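Local coordinates for protein clan CA, family C40, NlpC/P60 superfamily cysteine peptidase (Trichomonas vaginalis, PDB 6BIO) that probably cleaves bacterial peptidoglycan, acting as a cysteine peptidase of the NlpC/P60 family, at residues Asn29-Ala33 / Asn44-Phe50; Ile85-Thr91 / Asp140-Tyr144; Leu161-Lys165 / Leu185-Ala189. All coordinates share one frame; numbering follows the deposited sequence. Where two conformers were deposited one is given.

Contact 1 of 3, residues Asn29-Ala33 / Asn44-Phe50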
loop_
_atom_site.group_PDB
_atom_site.type_symbol
_atom_site.label_atom_id
_atom_site.label_comp_id
_atom_site.label_asym_id
_atom_site.label_seq_id
_atom_site.Cartn_x
_atom_site.Cartn_y
_atom_site.Cartn_z
ATOM N N ASN A 29 3.670 -6.693 17.280
ATOM C CA ASN A 29 3.781 -5.902 16.065
ATOM C C ASN A 29 3.487 -6.686 14.805
ATOM O O ASN A 29 3.618 -6.126 13.722
ATOM C CB ASN A 29 5.161 -5.239 15.938
ATOM C CG ASN A 29 6.249 -6.240 15.530
ATOM O OD1 ASN A 29 6.312 -7.279 16.073
ATOM N ND2 ASN A 29 7.028 -5.936 14.477
ATOM N N LEU A 30 3.156 -7.968 14.919
ATOM C CA LEU A 30 2.991 -8.792 13.731
ATOM C C LEU A 30 1.893 -9.821 13.941
ATOM O O LEU A 30 1.515 -10.142 15.075
ATOM C CB LEU A 30 4.306 -9.486 13.346
ATOM C CG LEU A 30 4.740 -10.707 14.119
ATOM C CD1 LEU A 30 6.071 -11.190 13.528
ATOM C CD2 LEU A 30 4.896 -10.486 15.595
ATOM N N VAL A 31 1.389 -10.361 12.831
ATOM C CA VAL A 31 0.409 -11.448 12.834
ATOM C C VAL A 31 0.747 -12.380 11.678
ATOM O O VAL A 31 1.040 -11.931 10.564
ATOM C CB VAL A 31 -1.058 -10.917 12.755
ATOM C CG1 VAL A 31 -1.302 -10.075 11.498
ATOM C CG2 VAL A 31 -2.076 -12.051 12.819
ATOM N N LYS A 32 0.646 -13.699 11.917
ATOM C CA LYS A 32 0.832 -14.677 10.844
ATOM C C LYS A 32 -0.279 -14.530 9.812
ATOM O O LYS A 32 -1.452 -14.373 10.154
ATOM C CB LYS A 32 0.844 -16.097 11.408
ATOM C CG LYS A 32 2.135 -16.400 12.132
ATOM C CD LYS A 32 2.160 -17.851 12.642
ATOM C CE LYS A 32 3.525 -18.180 13.295
ATOM N NZ LYS A 32 3.652 -19.631 13.610
ATOM N N ALA A 33 0.081 -14.664 8.540
ATOM C CA ALA A 33 -0.870 -14.643 7.441
ATOM C C ALA A 33 -0.862 -15.997 6.739
ATOM O O ALA A 33 0.170 -16.695 6.685
ATOM C CB ALA A 33 -0.524 -13.537 6.461
ATOM N N ASN A 44 2.537 -20.648 7.614
ATOM C CA ASN A 44 2.063 -19.323 7.246
ATOM C C ASN A 44 2.836 -18.834 6.029
ATOM O O ASN A 44 4.019 -19.143 5.853
ATOM C CB ASN A 44 2.217 -18.334 8.392
ATOM C CG ASN A 44 3.638 -18.190 8.873
ATOM O OD1 ASN A 44 4.250 -19.143 9.383
ATOM N ND2 ASN A 44 4.172 -16.981 8.755
ATOM N N CYS A 45 2.149 -18.090 5.165
ATOM C CA CYS A 45 2.801 -17.609 3.946
ATOM C C CYS A 45 3.795 -16.489 4.230
ATOM O O CYS A 45 4.793 -16.363 3.516
ATOM C CB CYS A 45 1.781 -17.203 2.882
ATOM S SG CYS A 45 0.451 -16.079 3.416
ATOM N N TYR A 46 3.497 -15.659 5.224
ATOM C CA TYR A 46 4.307 -14.529 5.660
ATOM C C TYR A 46 3.578 -13.973 6.889
ATOM O O TYR A 46 2.753 -14.666 7.481
ATOM C CB TYR A 46 4.529 -13.504 4.513
ATOM C CG TYR A 46 3.308 -13.160 3.668
ATOM C CD1 TYR A 46 2.247 -12.419 4.185
ATOM C CD2 TYR A 46 3.224 -13.607 2.340
ATOM C CE1 TYR A 46 1.157 -12.110 3.389
ATOM C CE2 TYR A 46 2.120 -13.317 1.551
ATOM C CZ TYR A 46 1.080 -12.590 2.086
ATOM O OH TYR A 46 -0.067 -12.258 1.393
ATOM N N TRP A 47 3.872 -12.733 7.266
ATOM C CA TRP A 47 3.189 -12.009 8.312
ATOM C C TRP A 47 2.728 -10.673 7.761
ATOM O O TRP A 47 3.214 -10.189 6.744
ATOM C CB TRP A 47 4.140 -11.708 9.474
ATOM C CG TRP A 47 4.618 -12.904 10.261
ATOM C CD1 TRP A 47 4.203 -13.258 11.526
ATOM C CD2 TRP A 47 5.613 -13.868 9.903
ATOM N NE1 TRP A 47 4.881 -14.364 11.975
ATOM C CE2 TRP A 47 5.755 -14.766 11.004
ATOM C CE3 TRP A 47 6.412 -14.061 8.778
ATOM C CZ2 TRP A 47 6.651 -15.854 10.983
ATOM C CZ3 TRP A 47 7.314 -15.144 8.770
ATOM C CH2 TRP A 47 7.413 -16.020 9.861
ATOM N N LEU A 48 1.776 -10.066 8.460
ATOM C CA LEU A 48 1.476 -8.653 8.271
ATOM C C LEU A 48 1.713 -7.922 9.587
ATOM O O LEU A 48 1.863 -8.557 10.628
ATOM C CB LEU A 48 0.056 -8.405 7.747
ATOM C CG LEU A 48 -0.206 -8.916 6.344
ATOM C CD1 LEU A 48 -1.672 -8.700 6.002
ATOM C CD2 LEU A 48 0.715 -8.287 5.316
ATOM N N TYR A 49 1.784 -6.578 9.526
ATOM C CA TYR A 49 2.425 -5.793 10.586
ATOM C C TYR A 49 1.555 -4.647 11.100
ATOM O O TYR A 49 0.703 -4.110 10.391
ATOM C CB TYR A 49 3.805 -5.287 10.117
ATOM C CG TYR A 49 4.698 -6.438 9.771
ATOM C CD1 TYR A 49 5.311 -7.180 10.759
ATOM C CD2 TYR A 49 4.819 -6.879 8.457
ATOM C CE1 TYR A 49 6.108 -8.264 10.465
ATOM C CE2 TYR A 49 5.559 -7.973 8.153
ATOM C CZ TYR A 49 6.211 -8.678 9.151
ATOM O OH TYR A 49 6.978 -9.792 8.841
ATOM N N PHE A 50 1.842 -4.269 12.343
ATOM C CA PHE A 50 1.137 -3.198 13.022
ATOM C C PHE A 50 1.054 -1.947 12.163
ATOM O O PHE A 50 2.041 -1.520 11.555
ATOM C CB PHE A 50 1.904 -2.892 14.310
ATOM C CG PHE A 50 1.332 -1.755 15.090
ATOM C CD1 PHE A 50 0.111 -1.862 15.734
ATOM C CD2 PHE A 50 2.005 -0.558 15.110
ATOM C CE1 PHE A 50 -0.390 -0.765 16.395
ATOM C CE2 PHE A 50 1.505 0.542 15.829
ATOM C CZ PHE A 50 0.310 0.441 16.439
HETATM O O HOH W 1 3.339 -20.958 11.048
#
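The beta hairpin of strands 30-34 and 46-49 is joined here by antiparallel backbone bonds, and V31 and L48 form a hydrogen-bonded pair. V31 N donates to L48 O at 2.9 Å, and L48 N returns a bond to V31 O. F50 N reaches N29 O at 2.9 Å and approaches from above the carbonyl plane. At the other end C45 N bonds A33 O. Y46 O is gripped twice, by A33 N at 2.9 Å and by N44 ND2 at 3.0 Å. The two donors come from opposite faces of its carbonyl plane. The N44 bond is almost straight (175°) and lies in its amide plane, which, with the water on OD1, helps hold the amide's rotation. ND2 also sits above one face of the W47 indole.

Strand 46-49 is an outermost strand of an antiparallel sheet, and 30-34 pairs on its other side with 71-76. The antiparallel strands of this first part of the chain are consistent with an SH3-like barrel. V31 and L48 both touch L23 on strand 19-23.

L30 turns to the face that also carries Y49. Its CG stands between backbone N and carbonyl carbon (chi1 78°), which lays the chain alongside W47. L30 CD1 lies over a face of the indole, 3.4 Å from W47 CD1. L30 CB meets Y49 CD1 at 3.6 Å. K32, the partner of W47 across the strands, also runs beside the indole, with K32 CG 3.4 Å from W47 NE1. The extended K32 chain crosses N44 at about a right angle. A water accepts from K32 NZ and donates to N44 OD1. On the V31 side of the sheet, A33 CB lies 3.8 Å from Y46 CD1. C45 SG stands over the centre of the Y46 ring, and Y46 OH is held by E71.

Contact 2 of 3, residues Ile85-Thr91 / Asp140-Tyr144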
loop_
_atom_site.group_PDB
_atom_site.type_symbol
_atom_site.label_atom_id
_atom_site.label_comp_id
_atom_site.label_asym_id
_atom_site.label_seq_id
_atom_site.Cartn_x
_atom_site.Cartn_y
_atom_site.Cartn_z
ATOM N N ILE A 85 -14.165 6.456 7.663
ATOM C CA ILE A 85 -13.509 7.762 7.564
ATOM C C ILE A 85 -14.511 8.871 7.210
ATOM O O ILE A 85 -14.984 8.947 6.078
ATOM C CB ILE A 85 -12.342 7.727 6.557
ATOM C CG1 ILE A 85 -11.361 6.615 6.909
ATOM C CG2 ILE A 85 -11.642 9.072 6.530
ATOM C CD1 ILE A 85 -10.330 6.337 5.824
ATOM N N PRO A 86 -14.826 9.775 8.134
ATOM C CA PRO A 86 -15.712 10.900 7.798
ATOM C C PRO A 86 -15.046 11.873 6.857
ATOM O O PRO A 86 -13.862 12.178 7.004
ATOM C CB PRO A 86 -15.948 11.574 9.151
ATOM C CG PRO A 86 -15.635 10.528 10.152
ATOM C CD PRO A 86 -14.529 9.711 9.572
ATOM N N THR A 87 -15.818 12.393 5.905
ATOM C CA THR A 87 -15.345 13.440 5.014
ATOM C C THR A 87 -16.580 14.195 4.501
ATOM O O THR A 87 -17.700 13.988 4.991
ATOM C CB THR A 87 -14.429 12.852 3.926
ATOM O OG1 THR A 87 -13.852 13.930 3.168
ATOM C CG2 THR A 87 -15.158 11.912 3.019
ATOM N N GLN A 88 -16.376 15.041 3.497
ATOM C CA GLN A 88 -17.453 15.758 2.832
ATOM C C GLN A 88 -17.241 15.762 1.329
ATOM O O GLN A 88 -16.105 15.680 0.846
ATOM C CB GLN A 88 -17.618 17.171 3.363
ATOM C CG GLN A 88 -16.501 18.073 2.981
ATOM C CD GLN A 88 -16.839 19.491 3.419
ATOM O OE1 GLN A 88 -17.010 20.410 2.596
ATOM N NE2 GLN A 88 -17.006 19.667 4.734
ATOM N N SER A 89 -18.334 15.838 0.576
ATOM C CA SER A 89 -18.200 15.977 -0.858
ATOM C C SER A 89 -17.944 17.441 -1.181
ATOM O O SER A 89 -18.352 18.357 -0.452
ATOM C CB SER A 89 -19.449 15.488 -1.590
ATOM O OG SER A 89 -20.566 16.329 -1.341
ATOM N N VAL A 90 -17.270 17.664 -2.292
ATOM C CA VAL A 90 -16.958 19.021 -2.747
ATOM C C VAL A 90 -17.724 19.401 -4.004
ATOM O O VAL A 90 -17.700 20.583 -4.389
ATOM C CB VAL A 90 -15.439 19.216 -2.962
ATOM C CG1 VAL A 90 -14.685 18.870 -1.675
ATOM C CG2 VAL A 90 -14.953 18.369 -4.133
ATOM N N THR A 91 -18.317 18.435 -4.698
ATOM C CA THR A 91 -19.057 18.651 -5.933
ATOM C C THR A 91 -20.228 17.687 -5.927
ATOM O O THR A 91 -20.131 16.607 -5.369
ATOM C CB THR A 91 -18.173 18.339 -7.160
ATOM O OG1 THR A 91 -16.920 19.015 -7.048
ATOM C CG2 THR A 91 -18.830 18.813 -8.458
ATOM N N ASP A 140 -12.833 11.951 -7.007
ATOM C CA ASP A 140 -12.566 13.379 -6.913
ATOM C C ASP A 140 -13.746 14.195 -6.397
ATOM O O ASP A 140 -13.593 15.406 -6.166
ATOM C CB ASP A 140 -12.069 13.881 -8.259
ATOM C CG ASP A 140 -10.667 13.366 -8.565
ATOM O OD1 ASP A 140 -9.848 13.252 -7.605
ATOM O OD2 ASP A 140 -10.385 13.016 -9.734
ATOM N N ALA A 141 -14.915 13.583 -6.183
ATOM C CA ALA A 141 -16.013 14.318 -5.590
ATOM C C ALA A 141 -15.860 14.493 -4.094
ATOM O O ALA A 141 -16.642 15.255 -3.515
ATOM C CB ALA A 141 -17.344 13.645 -5.899
ATOM N N LEU A 142 -14.900 13.801 -3.451
ATOM C CA LEU A 142 -14.715 13.890 -2.010
ATOM C C LEU A 142 -13.483 14.691 -1.663
ATOM O O LEU A 142 -12.489 14.668 -2.393
ATOM C CB LEU A 142 -14.575 12.501 -1.374
ATOM C CG LEU A 142 -15.791 11.587 -1.557
ATOM C CD1 LEU A 142 -15.653 10.360 -0.667
ATOM C CD2 LEU A 142 -17.137 12.304 -1.260
ATOM N N GLN A 143 -13.527 15.333 -0.490
ATOM C CA GLN A 143 -12.398 16.137 -0.009
ATOM C C GLN A 143 -11.221 15.245 0.379
ATOM O O GLN A 143 -10.071 15.542 0.007
ATOM C CB GLN A 143 -12.847 16.993 1.189
ATOM C CG GLN A 143 -11.745 17.751 1.907
ATOM C CD GLN A 143 -11.064 18.756 1.039
ATOM O OE1 GLN A 143 -11.696 19.427 0.203
ATOM N NE2 GLN A 143 -9.753 18.874 1.214
ATOM N N TYR A 144 -11.498 14.137 1.090
ATOM C CA TYR A 144 -10.458 13.238 1.593
ATOM C C TYR A 144 -9.742 12.577 0.439
ATOM O O TYR A 144 -10.359 12.125 -0.519
ATOM C CB TYR A 144 -11.109 12.169 2.471
ATOM C CG TYR A 144 -10.136 11.176 3.116
ATOM C CD1 TYR A 144 -9.740 10.011 2.449
ATOM C CD2 TYR A 144 -9.624 11.402 4.390
ATOM C CE1 TYR A 144 -8.855 9.106 3.039
ATOM C CE2 TYR A 144 -8.730 10.553 4.965
ATOM C CZ TYR A 144 -8.347 9.395 4.293
ATOM O OH TYR A 144 -7.478 8.479 4.816
HETATM O O HOH W 2 -13.777 17.796 -7.525
#
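The Y144 ring carries I85 CG2 over one face, a CH-pi contact with CG2 3.9 Å from the ring centroid and 23° off the normal. The methyl is displaced toward the CE2 side. The two side chains cross at about a right angle, and I85 CD1, on the same side, stands above the hydroxyl end, 3.7 Å from Y144 OH. Y144 also touches I117 and Y126.

T87 meets the same residue nearer its backbone. With OG1 opposite its own backbone N (chi1 -173°), the T87 OG1 hydroxyl accepts from Y144 N at 3.1 Å, in a rather bent bond (136°). Y144 CB packs against the same oxygen.

Two backbone bonds flank the single bridge between S89 and L142. Q143 N donates to Q88 O at 2.9 Å, and V90 N to A141 O at 2.8 Å. L142 CD2 comes to 3.9 Å from S89 CB. The V90 and Q143 side chains cross at about a right angle, with V90 CG1 3.6 Å from Q143 OE1.

The two segments run in opposite directions. A 3-10 turn at 140-141 leads into a short run that pairs with the residues at and just past the end of strand 80-88. This closure beside strands 114-122 and 125-130 is consistent with a bacterial SH3-type barrel.

Contact 3 of 3, residues Leu161-Lys165 / Leu185-Ala189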
loop_
_atom_site.group_PDB
_atom_site.type_symbol
_atom_site.label_atom_id
_atom_site.label_comp_id
_atom_site.label_asym_id
_atom_site.label_seq_id
_atom_site.Cartn_x
_atom_site.Cartn_y
_atom_site.Cartn_z
ATOM N N LEU A 161 6.846 9.169 0.489
ATOM C CA LEU A 161 6.550 8.433 1.725
ATOM C C LEU A 161 7.820 8.053 2.489
ATOM O O LEU A 161 7.860 8.199 3.712
ATOM C CB LEU A 161 5.700 7.199 1.410
ATOM C CG LEU A 161 4.227 7.551 1.198
ATOM C CD1 LEU A 161 3.513 6.544 0.321
ATOM C CD2 LEU A 161 3.517 7.670 2.548
ATOM N N VAL A 162 8.862 7.550 1.801
ATOM C CA VAL A 162 10.067 7.220 2.563
ATOM C C VAL A 162 10.742 8.472 3.106
ATOM O O VAL A 162 11.342 8.418 4.187
ATOM C CB VAL A 162 11.050 6.288 1.829
ATOM C CG1 VAL A 162 10.414 4.962 1.506
ATOM C CG2 VAL A 162 11.616 6.960 0.568
ATOM N N LYS A 163 10.652 9.609 2.408
ATOM C CA LYS A 163 11.203 10.847 2.958
ATOM C C LYS A 163 10.546 11.209 4.274
ATOM O O LYS A 163 11.209 11.764 5.137
ATOM C CB LYS A 163 11.075 12.001 1.963
ATOM C CG LYS A 163 11.972 11.844 0.754
ATOM C CD LYS A 163 11.703 12.925 -0.288
ATOM C CE LYS A 163 12.439 12.607 -1.567
ATOM N NZ LYS A 163 12.338 13.743 -2.567
ATOM N N THR A 164 9.253 10.907 4.440
ATOM C CA THR A 164 8.560 11.245 5.685
ATOM C C THR A 164 9.118 10.471 6.867
ATOM O O THR A 164 8.772 10.791 8.022
ATOM C CB THR A 164 7.041 10.988 5.618
ATOM O OG1 THR A 164 6.741 9.594 5.688
ATOM C CG2 THR A 164 6.402 11.633 4.389
ATOM N N LYS A 165 9.947 9.443 6.610
ATOM C CA LYS A 165 10.519 8.640 7.679
ATOM C C LYS A 165 12.004 8.900 7.892
ATOM O O LYS A 165 12.642 8.201 8.713
ATOM C CB LYS A 165 10.264 7.150 7.451
ATOM C CG LYS A 165 8.747 6.831 7.402
ATOM C CD LYS A 165 8.036 7.178 8.691
ATOM C CE LYS A 165 6.575 6.808 8.597
ATOM N NZ LYS A 165 5.869 6.888 9.896
ATOM N N LEU A 185 10.844 -0.715 5.670
ATOM C CA LEU A 185 10.571 0.606 5.141
ATOM C C LEU A 185 9.962 0.520 3.752
ATOM O O LEU A 185 9.030 1.268 3.428
ATOM C CB LEU A 185 11.876 1.436 5.147
ATOM C CG LEU A 185 11.758 2.869 4.642
ATOM C CD1 LEU A 185 10.840 3.727 5.542
ATOM C CD2 LEU A 185 13.115 3.513 4.551
ATOM N N MET A 186 10.480 -0.377 2.889
ATOM C CA MET A 186 9.957 -0.498 1.529
ATOM C C MET A 186 8.539 -1.014 1.559
ATOM O O MET A 186 7.670 -0.470 0.873
ATOM C CB MET A 186 10.829 -1.447 0.717
ATOM C CG MET A 186 12.333 -1.160 0.645
ATOM S SD MET A 186 12.838 0.421 -0.115
ATOM C CE MET A 186 12.807 1.501 1.332
ATOM N N GLN A 187 8.289 -2.062 2.345
ATOM C CA GLN A 187 6.958 -2.659 2.357
ATOM C C GLN A 187 5.943 -1.682 2.931
ATOM O O GLN A 187 4.833 -1.550 2.403
ATOM C CB GLN A 187 6.966 -3.971 3.123
ATOM C CG GLN A 187 5.625 -4.705 3.047
ATOM C CD GLN A 187 5.565 -5.937 3.908
ATOM O OE1 GLN A 187 5.803 -5.893 5.120
ATOM N NE2 GLN A 187 5.214 -7.052 3.305
ATOM N N TRP A 188 6.323 -0.968 3.995
ATOM C CA TRP A 188 5.444 0.031 4.586
ATOM C C TRP A 188 5.065 1.096 3.557
ATOM O O TRP A 188 3.899 1.507 3.444
ATOM C CB TRP A 188 6.139 0.657 5.814
ATOM C CG TRP A 188 5.394 1.890 6.266
ATOM C CD1 TRP A 188 4.290 1.945 7.027
ATOM C CD2 TRP A 188 5.657 3.233 5.839
ATOM N NE1 TRP A 188 3.837 3.248 7.106
ATOM C CE2 TRP A 188 4.652 4.051 6.378
ATOM C CE3 TRP A 188 6.653 3.822 5.059
ATOM C CZ2 TRP A 188 4.623 5.429 6.159
ATOM C CZ3 TRP A 188 6.600 5.175 4.849
ATOM C CH2 TRP A 188 5.575 5.955 5.374
ATOM N N ALA A 189 6.058 1.644 2.856
ATOM C CA ALA A 189 5.777 2.752 1.950
ATOM C C ALA A 189 4.759 2.319 0.901
ATOM O O ALA A 189 3.814 3.046 0.576
ATOM C CB ALA A 189 7.062 3.250 1.290
#
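K165 lies across the W188 indole at about a right angle. Its CE rests over one face of the ring, toward the rim, 3.4 Å from W188 CZ2. The bend at chi2 (-61°) brings the chain over the ring, with K165 CG 3.7 Å from W188 CZ3. The ammonium end continues past the ring to bond P177 O.

The edge of the same ring faces the backbone of helix 154-163. L161 O lies near the ring plane, 3.5 Å from W188 CZ3. That oxygen also accepts from T164 OG1 at 2.7 Å, in the carbonyl plane and on a lone pair. T164 is thus tied back to L161. L161 meets W188 obliquely, with L161 CD2 3.9 Å from W188 CH2.

V162 packs deeper in the interface. Its CG1 touches A189 CB at 3.8 Å and L185 CG at 4.0 Å, and the V162 and L185 side chains cross at about a right angle. No hydrogen bond joins the two segments; they meet mainly through hydrocarbon groups and the indole.

Y180 of strand 179-180 meets W188 edge-to-face. V162 and M186 both touch M240 of strand 237-243, so helices 154-163 and 182-191 pack together against the six-strand sheet of the NlpC/P60 domain.

Overall arrangement
The three contacts follow one another along the chain, each closing before the next opens. Contacts 1 and 2 reach the same antiparallel sheet but lie on opposite sides of the chain's centre, with their centres about 32 Å apart. Contact 3 joins two helices beside the separate six-strand sheet. Its centre lies about 18 Å from that of contact 1 and about 26 Å from that of contact 2. Contacts 1 and 3 touch where Y49 CD2 meets Q187 OE1 at 3.6 Å, so the N-terminal hairpin lies directly against the peptidase part. Contact 2 belongs to an SH3 region and makes no touch with contact 3, their nearest atoms being about 11 Å apart.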